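Local coordinates for protein acyl-coenzyme A oxidase (PDB 5K3H) that catalyses the FAD-dependent desaturation of acyl-CoA substrates with reduction of oxygen to hydrogen peroxide, the first step of peroxisomal beta-oxidation, at residues R44-T48 and W618-E624; T7-N13 and R632-V636; K50-E56 and R85-I89. One frame throughout, in Å; residues are numbered along the deposited sequence.

Interaction 1: R44-T48 and W618-E624; sequences RREIT and WEFSDRE
The guanidinium of Arg44 meets the backbone oxygen of Glu619 at its edge, that oxygen lying only 3° out of the group's plane, while Trp618 O, Phe620 CD1 and Glu624 OE1 sit obliquely around it. Both terminal nitrogens converge on the one acceptor: Arg44 NH1 is 3.1 Å from Glu619 O, and NH2 lies equally close. They reach the oxygen from the same face of its carbonyl plane, NH1 tilted from that plane and NH2 well above it. A longer salt bridge joins Arg44 NH2 to Glu624 OE1 at 3.6 Å, the other oxygen of that carboxylate being held by Tyr308. Trp618 O is placed 3.7 Å above the Phe620 ring, toward its rim. Arg45 also presents an edge: its NH1 forms a salt bridge with Glu619 OE1 at 3.0 Å, using the syn lone pair, the carboxylate turned 68° from the guanidinium. A bend at chi3 (-66°) carries the end of Arg45 round to this carboxylate, whose OE2 turns to His28.

The contact joins helix 38-52, near the start of the chain and within the N-terminal family region, to the turn between helix 590-616 and helix 622-625, where Glu619 leaves helical geometry with positive phi and Ser621 is the N-cap, its OG accepting from Glu624 N.

Water also bridges the segments: one molecule donates to both Thr48 OG1 and Glu619 O, and another accepts from Arg44 NH1. Farther along the helix, Thr48 CG2 rests 3.7 Å from Ser621 CB, and Arg623 NH2 donates to Thr48 O at 2.9 Å. Glu104 draws this end together, pairing with Arg623 and bonding to Ser621 and Thr48.

Interaction 2: T7-N13 and R632-V636; sequences TIQEGDN and RDGHV
Charge pairing between Asp12 and Arg632 dominates this contact, the guanidinium engaging the carboxylate end-on with one nitrogen to each oxygen. Arg632 NH2 lies 2.6 Å from Asp12 OD1, and NH1 is 2.8 Å from Asp12 OD2. Both oxygens are met on their syn side, although the two planes stand 35° apart. Bends at chi2 and chi3 (53°) swing the arginine's end onto the acid. On the opposite face of the carboxylate from NH1, Gln9 N donates to OD2, which helps to hold the acid's rotation from within its own segment.

Stacking adds to the grip. The Gln9 amide lies over one face of the guanidinium with the planes only 9° apart, NE2 3.4 Å above the plane and offset toward the rim, while Thr7 CG2 packs on Arg632 CG. A lysine in place of Arg632 would probably lose the two-pronged grip, leaving one Asp12 oxygen without its arginine partner and the Gln9 amide with no flat group beneath it.

Structurally, two loops meet. A type II beta turn from Gln9 to Asp12 precedes helix 14-21, and the partner loop, with Asp633 OD1 closing an Asx turn onto His635 N and Asp633 OD2 paired with Arg631, leads into helix 636-645.

Further hydrogen bonds cross between the loops, one of them backbone to backbone. Asn13 N approaches Asp633 O almost in line with its C=O, at 2.8 Å. Asn13 ND2 donates to Gly634 O from above the carbonyl plane, while its OD1 caps helix 14-21 at Asp15 N. His635, its ring met at the edge, donates from NE2 to Gly11 O at 2.7 Å.

Interaction 3: K50-E56 and R85-I89; sequences KLAEIPE and RMSEI
Ile54 and Ile89 reach toward each other tip to tip, their CD1 methyls 3.6 Å apart, and Leu51 and Lys50 gather on the same Ile89. Leu51 comes in at about a right angle to Ile89, setting its CD2 4.0 Å from the same Ile89 CD1. From another direction Lys50 crosses the isoleucine obliquely: with CG anti to the backbone N (chi1 -180°), its aliphatic stem lies against Ile89 CG2, while CE passes close to Glu88 O.

The other branch of Ile54 serves a different neighbour. Its CG2 lies 3.7 Å from Arg85 NH1, oblique to the guanidinium. Glu56 crosses the arginine at about a right angle, and its OE2 forms a salt bridge with Arg85 NH1 at the guanidinium edge, the hydrogen bond straight but weak at 3.3 Å, with the two planes 37° apart. On the inner nitrogen, Arg85 NE makes a second salt bridge, donating to Glu88 OE1 at 3.2 Å, on its syn side.

Here the end of helix 38-52 and the chain just beyond it pack on the turn that follows helix 68-85, within the N-terminal helical region. Leu57 covers both Leu51 and Ile89, and helix 97-105 backs Leu51. The chemistry is therefore divided: a buried cluster of leucine and isoleucine packs by apolar contact alone, while Arg85, flanked by two carboxylates, is likely to have its positive charge stabilised in a network at the cluster's border.

Interactions 1 and 3 share helix 38-52 and have centres 13 Å apart; Arg623 NH2 of the first packs 3.4 Å from Leu51 CB of the second, while Ile47 CG1 lies 3.8 Å from Ile89 O. Interaction 2 centres 15 Å from interaction 1 and meets it through a probable hydrogen bond of 3.1 Å between Asp622 OD1 and Arg632 N, but stays about 10 Å from interaction 3 at the nearest atoms. Along the chain they nest, 3 inside 1 inside 2. Interactions 1 and 3 lie away from the known sites, whereas the side chain of Asn13 is about 9 Å from that of Arg320, which binds FAD.

Interaction 1: R44-T48 and W618-E624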
loop_
_atom_site.group_PDB
_atom_site.type_symbol
_atom_site.label_atom_id
_atom_site.label_comp_id
_atom_site.label_asym_id
_atom_site.label_seq_id
_atom_site.Cartn_x
_atom_site.Cartn_y
_atom_site.Cartn_z
ATOM N N ARG B 44 30.795 5.356 -5.639
ATOM C CA ARG B 44 29.596 4.676 -6.137
ATOM C C ARG B 44 29.631 4.530 -7.654
ATOM O O ARG B 44 29.306 3.467 -8.199
ATOM C CB ARG B 44 28.329 5.425 -5.703
ATOM C CG ARG B 44 28.025 5.372 -4.199
ATOM C CD ARG B 44 26.711 6.054 -3.868
ATOM N NE ARG B 44 25.539 5.306 -4.311
ATOM C CZ ARG B 44 24.929 5.490 -5.485
ATOM N NH1 ARG B 44 25.390 6.386 -6.344
ATOM N NH2 ARG B 44 23.857 4.786 -5.809
ATOM N N ARG B 45 29.992 5.607 -8.356
ATOM C CA ARG B 45 30.037 5.546 -9.813
ATOM C C ARG B 45 31.124 4.597 -10.290
ATOM O O ARG B 45 30.927 3.887 -11.284
ATOM C CB ARG B 45 30.237 6.946 -10.395
ATOM C CG ARG B 45 29.096 7.873 -9.986
ATOM C CD ARG B 45 29.014 9.136 -10.803
ATOM N NE ARG B 45 30.171 10.011 -10.611
ATOM C CZ ARG B 45 30.299 10.865 -9.604
ATOM N NH1 ARG B 45 29.353 10.954 -8.673
ATOM N NH2 ARG B 45 31.379 11.619 -9.520
ATOM N N GLU B 46 32.273 4.560 -9.587
ATOM C CA GLU B 46 33.351 3.646 -9.958
ATOM C C GLU B 46 32.961 2.201 -9.713
ATOM O O GLU B 46 33.249 1.331 -10.542
ATOM C CB GLU B 46 34.628 3.982 -9.184
ATOM C CG GLU B 46 35.217 5.330 -9.518
ATOM C CD GLU B 46 36.471 5.653 -8.717
ATOM O OE1 GLU B 46 36.857 4.845 -7.858
ATOM O OE2 GLU B 46 37.066 6.730 -8.921
ATOM N N ILE B 47 32.324 1.930 -8.571
ATOM C CA ILE B 47 31.828 0.589 -8.265
ATOM C C ILE B 47 30.840 0.122 -9.327
ATOM O O ILE B 47 30.887 -1.028 -9.784
ATOM C CB ILE B 47 31.189 0.559 -6.866
ATOM C CG1 ILE B 47 32.235 0.719 -5.769
ATOM C CG2 ILE B 47 30.361 -0.693 -6.681
ATOM C CD1 ILE B 47 31.619 1.098 -4.434
ATOM N N THR B 48 29.905 0.999 -9.704
ATOM C CA THR B 48 28.921 0.668 -10.730
ATOM C C THR B 48 29.599 0.340 -12.049
ATOM O O THR B 48 29.256 -0.651 -12.701
ATOM C CB THR B 48 27.936 1.835 -10.874
ATOM O OG1 THR B 48 27.191 1.951 -9.666
ATOM C CG2 THR B 48 26.976 1.665 -12.047
ATOM N N TRP B 618 20.745 11.006 -7.209
ATOM C CA TRP B 618 20.990 9.826 -6.385
ATOM C C TRP B 618 21.790 8.759 -7.127
ATOM O O TRP B 618 22.266 7.808 -6.491
ATOM C CB TRP B 618 19.665 9.265 -5.906
ATOM C CG TRP B 618 19.025 10.169 -4.960
ATOM C CD1 TRP B 618 18.464 11.374 -5.242
ATOM C CD2 TRP B 618 18.860 9.961 -3.564
ATOM N NE1 TRP B 618 17.963 11.943 -4.098
ATOM C CE2 TRP B 618 18.193 11.087 -3.051
ATOM C CE3 TRP B 618 19.200 8.928 -2.695
ATOM C CZ2 TRP B 618 17.855 11.208 -1.708
ATOM C CZ3 TRP B 618 18.864 9.052 -1.348
ATOM C CH2 TRP B 618 18.195 10.185 -0.876
ATOM N N GLU B 619 21.882 8.882 -8.450
ATOM C CA GLU B 619 22.741 8.090 -9.317
ATOM C C GLU B 619 22.554 6.589 -9.091
ATOM O O GLU B 619 23.456 5.877 -8.648
ATOM C CB GLU B 619 24.187 8.551 -9.145
ATOM C CG GLU B 619 24.340 9.973 -9.648
ATOM C CD GLU B 619 25.752 10.422 -9.669
ATOM O OE1 GLU B 619 26.522 10.007 -8.770
ATOM O OE2 GLU B 619 26.102 11.174 -10.593
ATOM N N PHE B 620 21.341 6.131 -9.432
ATOM C CA PHE B 620 21.004 4.708 -9.466
ATOM C C PHE B 620 21.110 4.195 -10.897
ATOM O O PHE B 620 20.395 4.675 -11.790
ATOM C CB PHE B 620 19.596 4.458 -8.947
ATOM C CG PHE B 620 19.358 4.974 -7.573
ATOM C CD1 PHE B 620 20.233 4.661 -6.530
ATOM C CD2 PHE B 620 18.251 5.748 -7.298
ATOM C CE1 PHE B 620 20.013 5.127 -5.259
ATOM C CE2 PHE B 620 18.036 6.221 -6.022
ATOM C CZ PHE B 620 18.925 5.907 -5.011
ATOM N N SER B 621 21.972 3.201 -11.109
ATOM C CA SER B 621 22.032 2.541 -12.402
ATOM C C SER B 621 20.781 1.686 -12.613
ATOM O O SER B 621 20.054 1.360 -11.669
ATOM C CB SER B 621 23.286 1.676 -12.487
ATOM O OG SER B 621 23.179 0.555 -11.625
ATOM N N ASP B 622 20.527 1.333 -13.880
ATOM C CA ASP B 622 19.431 0.420 -14.197
ATOM C C ASP B 622 19.621 -0.919 -13.515
ATOM O O ASP B 622 18.650 -1.529 -13.042
ATOM C CB ASP B 622 19.320 0.222 -15.712
ATOM C CG ASP B 622 18.596 1.339 -16.382
ATOM O OD1 ASP B 622 17.956 2.104 -15.626
ATOM O OD2 ASP B 622 18.671 1.473 -17.633
ATOM N N ARG B 623 20.869 -1.397 -13.440
ATOM C CA ARG B 623 21.101 -2.665 -12.760
ATOM C C ARG B 623 20.671 -2.588 -11.298
ATOM O O ARG B 623 20.222 -3.589 -10.730
ATOM C CB ARG B 623 22.575 -3.075 -12.881
ATOM C CG ARG B 623 22.989 -3.623 -14.293
ATOM C CD ARG B 623 24.353 -4.332 -14.280
ATOM N NE ARG B 623 25.213 -3.675 -13.293
ATOM C CZ ARG B 623 25.938 -2.578 -13.530
ATOM N NH1 ARG B 623 25.930 -2.012 -14.735
ATOM N NH2 ARG B 623 26.673 -2.050 -12.558
ATOM N N GLU B 624 20.775 -1.416 -10.671
ATOM C CA GLU B 624 20.295 -1.289 -9.296
ATOM C C GLU B 624 18.790 -1.063 -9.236
ATOM O O GLU B 624 18.097 -1.680 -8.413
ATOM C CB GLU B 624 21.020 -0.148 -8.580
ATOM C CG GLU B 624 20.564 0.068 -7.155
ATOM C CD GLU B 624 21.296 1.209 -6.456
ATOM O OE1 GLU B 624 22.222 1.794 -7.037
ATOM O OE2 GLU B 624 20.933 1.532 -5.315
HETATM O O HOH W 1 27.096 8.814 -6.694
HETATM O O HOH W 2 26.076 4.692 -9.558
#

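Interaction 2: T7-N13 and R632-V636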
loop_
_atom_site.group_PDB
_atom_site.type_symbol
_atom_site.label_atom_id
_atom_site.label_comp_id
_atom_site.label_asym_id
_atom_site.label_seq_id
_atom_site.Cartn_x
_atom_site.Cartn_y
_atom_site.Cartn_z
ATOM N N THR B 7 23.583 12.685 -16.214
ATOM C CA THR B 7 22.969 11.424 -16.608
ATOM C C THR B 7 22.549 11.389 -18.083
ATOM O O THR B 7 22.377 10.293 -18.639
ATOM C CB THR B 7 21.789 11.150 -15.672
ATOM O OG1 THR B 7 22.275 11.155 -14.326
ATOM C CG2 THR B 7 21.142 9.819 -15.952
ATOM N N ILE B 8 22.467 12.550 -18.750
ATOM C CA ILE B 8 22.101 12.593 -20.162
ATOM C C ILE B 8 23.104 11.781 -20.975
ATOM O O ILE B 8 24.318 11.873 -20.759
ATOM C CB ILE B 8 22.071 14.054 -20.649
ATOM C CG1 ILE B 8 21.042 14.886 -19.871
ATOM C CG2 ILE B 8 21.809 14.150 -22.174
ATOM C CD1 ILE B 8 21.229 16.385 -20.071
ATOM N N GLN B 9 22.608 10.987 -21.923
ATOM C CA GLN B 9 23.463 10.334 -22.906
ATOM C C GLN B 9 22.884 10.553 -24.300
ATOM O O GLN B 9 21.677 10.764 -24.449
ATOM C CB GLN B 9 23.604 8.827 -22.635
ATOM C CG GLN B 9 24.428 8.479 -21.408
ATOM C CD GLN B 9 24.582 6.984 -21.225
ATOM O OE1 GLN B 9 24.646 6.229 -22.200
ATOM N NE2 GLN B 9 24.617 6.542 -19.971
ATOM N N GLU B 10 23.744 10.542 -25.327
ATOM C CA GLU B 10 23.228 10.592 -26.693
ATOM C C GLU B 10 22.254 9.449 -26.947
ATOM O O GLU B 10 22.511 8.303 -26.580
ATOM C CB GLU B 10 24.355 10.535 -27.709
ATOM C CG GLU B 10 24.852 11.894 -28.140
ATOM C CD GLU B 10 24.064 12.487 -29.298
ATOM O OE1 GLU B 10 23.492 11.734 -30.126
ATOM O OE2 GLU B 10 24.049 13.732 -29.405
ATOM N N GLY B 11 21.131 9.764 -27.589
ATOM C CA GLY B 11 20.164 8.744 -27.943
ATOM C C GLY B 11 19.070 8.520 -26.934
ATOM O O GLY B 11 18.173 7.714 -27.196
ATOM N N ASP B 12 19.123 9.188 -25.780
ATOM C CA ASP B 12 18.064 9.056 -24.800
ATOM C C ASP B 12 16.759 9.605 -25.371
ATOM O O ASP B 12 16.747 10.387 -26.328
ATOM C CB ASP B 12 18.416 9.807 -23.518
ATOM C CG ASP B 12 19.548 9.147 -22.721
ATOM O OD1 ASP B 12 19.966 7.991 -23.021
ATOM O OD2 ASP B 12 19.989 9.775 -21.735
ATOM N N ASN B 13 15.655 9.182 -24.777
ATOM C CA ASN B 13 14.343 9.705 -25.124
ATOM C C ASN B 13 14.336 11.230 -25.038
ATOM O O ASN B 13 14.581 11.781 -23.959
ATOM C CB ASN B 13 13.299 9.133 -24.166
ATOM C CG ASN B 13 11.875 9.520 -24.549
ATOM O OD1 ASN B 13 11.625 10.585 -25.118
ATOM N ND2 ASN B 13 10.934 8.646 -24.233
ATOM N N ARG B 632 16.963 4.492 -17.254
ATOM C CA ARG B 632 17.776 5.708 -17.354
ATOM C C ARG B 632 17.552 6.451 -18.668
ATOM O O ARG B 632 17.445 7.689 -18.681
ATOM C CB ARG B 632 19.259 5.357 -17.220
ATOM C CG ARG B 632 20.162 6.570 -17.014
ATOM C CD ARG B 632 21.538 6.376 -17.637
ATOM N NE ARG B 632 21.386 5.985 -19.032
ATOM C CZ ARG B 632 21.112 6.838 -20.013
ATOM N NH1 ARG B 632 20.973 8.129 -19.735
ATOM N NH2 ARG B 632 20.967 6.411 -21.267
ATOM N N ASP B 633 17.443 5.718 -19.790
ATOM C CA ASP B 633 17.367 6.377 -21.098
ATOM C C ASP B 633 15.960 6.809 -21.522
ATOM O O ASP B 633 15.838 7.527 -22.523
ATOM C CB ASP B 633 17.971 5.493 -22.191
ATOM C CG ASP B 633 17.257 4.167 -22.348
ATOM O OD1 ASP B 633 16.139 3.964 -21.803
ATOM O OD2 ASP B 633 17.819 3.314 -23.074
ATOM N N GLY B 634 14.908 6.399 -20.816
ATOM C CA GLY B 634 13.566 6.819 -21.156
ATOM C C GLY B 634 12.911 6.082 -22.305
ATOM O O GLY B 634 11.836 6.500 -22.762
ATOM N N HIS B 635 13.520 5.003 -22.796
ATOM C CA HIS B 635 12.918 4.201 -23.860
ATOM C C HIS B 635 12.045 3.123 -23.219
ATOM O O HIS B 635 12.384 1.935 -23.173
ATOM C CB HIS B 635 13.991 3.597 -24.756
ATOM C CG HIS B 635 14.804 4.622 -25.489
ATOM N ND1 HIS B 635 14.232 5.649 -26.208
ATOM C CD2 HIS B 635 16.141 4.766 -25.624
ATOM C CE1 HIS B 635 15.184 6.392 -26.737
ATOM N NE2 HIS B 635 16.351 5.877 -26.401
ATOM N N VAL B 636 10.886 3.569 -22.724
ATOM C CA VAL B 636 10.033 2.702 -21.919
ATOM C C VAL B 636 9.270 1.716 -22.791
ATOM O O VAL B 636 9.264 0.514 -22.513
ATOM C CB VAL B 636 9.084 3.534 -21.043
ATOM C CG1 VAL B 636 8.000 2.632 -20.464
ATOM C CG2 VAL B 636 9.872 4.201 -19.927
#

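Interaction 3: K50-E56 and R85-I89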
loop_
_atom_site.group_PDB
_atom_site.type_symbol
_atom_site.label_atom_id
_atom_site.label_comp_id
_atom_site.label_asym_id
_atom_site.label_seq_id
_atom_site.Cartn_x
_atom_site.Cartn_y
_atom_site.Cartn_z
ATOM N N LYS B 50 32.682 -0.659 -12.538
ATOM C CA LYS B 50 33.397 -1.920 -12.426
ATOM C C LYS B 50 32.436 -3.101 -12.560
ATOM O O LYS B 50 32.718 -4.067 -13.280
ATOM C CB LYS B 50 34.158 -1.962 -11.098
ATOM C CG LYS B 50 34.967 -3.241 -10.855
ATOM C CD LYS B 50 36.045 -3.435 -11.926
ATOM C CE LYS B 50 36.987 -4.568 -11.554
ATOM N NZ LYS B 50 38.146 -4.661 -12.510
ATOM N N LEU B 51 31.279 -3.035 -11.898
ATOM C CA LEU B 51 30.331 -4.141 -12.000
ATOM C C LEU B 51 29.838 -4.346 -13.436
ATOM O O LEU B 51 29.485 -5.471 -13.825
ATOM C CB LEU B 51 29.156 -3.893 -11.059
ATOM C CG LEU B 51 29.441 -4.005 -9.566
ATOM C CD1 LEU B 51 28.323 -3.328 -8.771
ATOM C CD2 LEU B 51 29.617 -5.451 -9.142
ATOM N N ALA B 52 29.822 -3.289 -14.246
ATOM C CA ALA B 52 29.414 -3.456 -15.637
ATOM C C ALA B 52 30.336 -4.408 -16.385
ATOM O O ALA B 52 29.922 -4.982 -17.401
ATOM C CB ALA B 52 29.351 -2.102 -16.354
ATOM N N GLU B 53 31.577 -4.577 -15.915
ATOM C CA GLU B 53 32.543 -5.487 -16.515
ATOM C C GLU B 53 32.488 -6.885 -15.922
ATOM O O GLU B 53 33.280 -7.733 -16.329
ATOM C CB GLU B 53 33.972 -4.976 -16.323
ATOM C CG GLU B 53 34.282 -3.585 -16.813
ATOM C CD GLU B 53 35.721 -3.169 -16.474
ATOM O OE1 GLU B 53 36.385 -3.870 -15.676
ATOM O OE2 GLU B 53 36.171 -2.114 -16.973
ATOM N N ILE B 54 31.596 -7.159 -14.973
ATOM C CA ILE B 54 31.587 -8.458 -14.300
ATOM C C ILE B 54 30.210 -9.080 -14.484
ATOM O O ILE B 54 29.399 -9.089 -13.547
ATOM C CB ILE B 54 31.910 -8.329 -12.801
ATOM C CG1 ILE B 54 33.176 -7.522 -12.552
ATOM C CG2 ILE B 54 32.058 -9.684 -12.156
ATOM C CD1 ILE B 54 33.434 -7.330 -11.066
ATOM N N PRO B 55 29.923 -9.663 -15.642
ATOM C CA PRO B 55 28.563 -10.154 -15.890
ATOM C C PRO B 55 28.143 -11.285 -14.962
ATOM O O PRO B 55 26.935 -11.510 -14.795
ATOM C CB PRO B 55 28.618 -10.609 -17.357
ATOM C CG PRO B 55 30.081 -10.858 -17.631
ATOM C CD PRO B 55 30.804 -9.829 -16.808
ATOM N N GLU B 56 29.091 -11.993 -14.338
ATOM C CA GLU B 56 28.727 -13.033 -13.378
ATOM C C GLU B 56 28.045 -12.450 -12.142
ATOM O O GLU B 56 27.395 -13.190 -11.384
ATOM C CB GLU B 56 29.966 -13.856 -12.982
ATOM C CG GLU B 56 31.313 -13.075 -12.930
ATOM C CD GLU B 56 31.954 -12.838 -14.309
ATOM O OE1 GLU B 56 31.443 -13.412 -15.286
ATOM O OE2 GLU B 56 32.956 -12.083 -14.423
ATOM N N ARG B 85 35.163 -12.184 -5.213
ATOM C CA ARG B 85 35.705 -11.060 -5.978
ATOM C C ARG B 85 35.583 -9.715 -5.260
ATOM O O ARG B 85 36.039 -8.702 -5.804
ATOM C CB ARG B 85 35.006 -10.949 -7.331
ATOM C CG ARG B 85 34.697 -12.280 -7.985
ATOM C CD ARG B 85 35.756 -12.657 -8.980
ATOM N NE ARG B 85 35.994 -11.585 -9.939
ATOM C CZ ARG B 85 35.374 -11.489 -11.110
ATOM N NH1 ARG B 85 34.452 -12.387 -11.450
ATOM N NH2 ARG B 85 35.656 -10.478 -11.924
ATOM N N MET B 86 35.012 -9.693 -4.046
ATOM C CA MET B 86 34.651 -8.449 -3.360
ATOM C C MET B 86 35.767 -7.407 -3.388
ATOM O O MET B 86 35.504 -6.214 -3.597
ATOM C CB MET B 86 34.226 -8.766 -1.919
ATOM C CG MET B 86 33.778 -7.579 -1.104
ATOM S SD MET B 86 33.157 -8.090 0.506
ATOM C CE MET B 86 31.607 -8.880 0.032
ATOM N N SER B 87 37.015 -7.829 -3.149
ATOM C CA SER B 87 38.140 -6.900 -3.036
ATOM C C SER B 87 38.492 -6.233 -4.348
ATOM O O SER B 87 39.145 -5.185 -4.338
ATOM C CB SER B 87 39.393 -7.606 -2.523
ATOM O OG SER B 87 39.279 -7.960 -1.167
ATOM N N GLU B 88 38.127 -6.831 -5.474
ATOM C CA GLU B 88 38.434 -6.202 -6.748
ATOM C C GLU B 88 37.565 -4.995 -7.034
ATOM O O GLU B 88 37.844 -4.262 -7.987
ATOM C CB GLU B 88 38.242 -7.222 -7.866
ATOM C CG GLU B 88 39.053 -8.491 -7.669
ATOM C CD GLU B 88 38.567 -9.614 -8.547
ATOM O OE1 GLU B 88 38.270 -9.355 -9.738
ATOM O OE2 GLU B 88 38.527 -10.767 -8.051
ATOM N N ILE B 89 36.544 -4.752 -6.216
ATOM C CA ILE B 89 35.549 -3.737 -6.503
ATOM C C ILE B 89 35.500 -2.673 -5.416
ATOM O O ILE B 89 35.331 -1.488 -5.720
ATOM C CB ILE B 89 34.155 -4.384 -6.705
ATOM C CG1 ILE B 89 34.267 -5.615 -7.620
ATOM C CG2 ILE B 89 33.165 -3.389 -7.326
ATOM C CD1 ILE B 89 33.070 -6.567 -7.556
#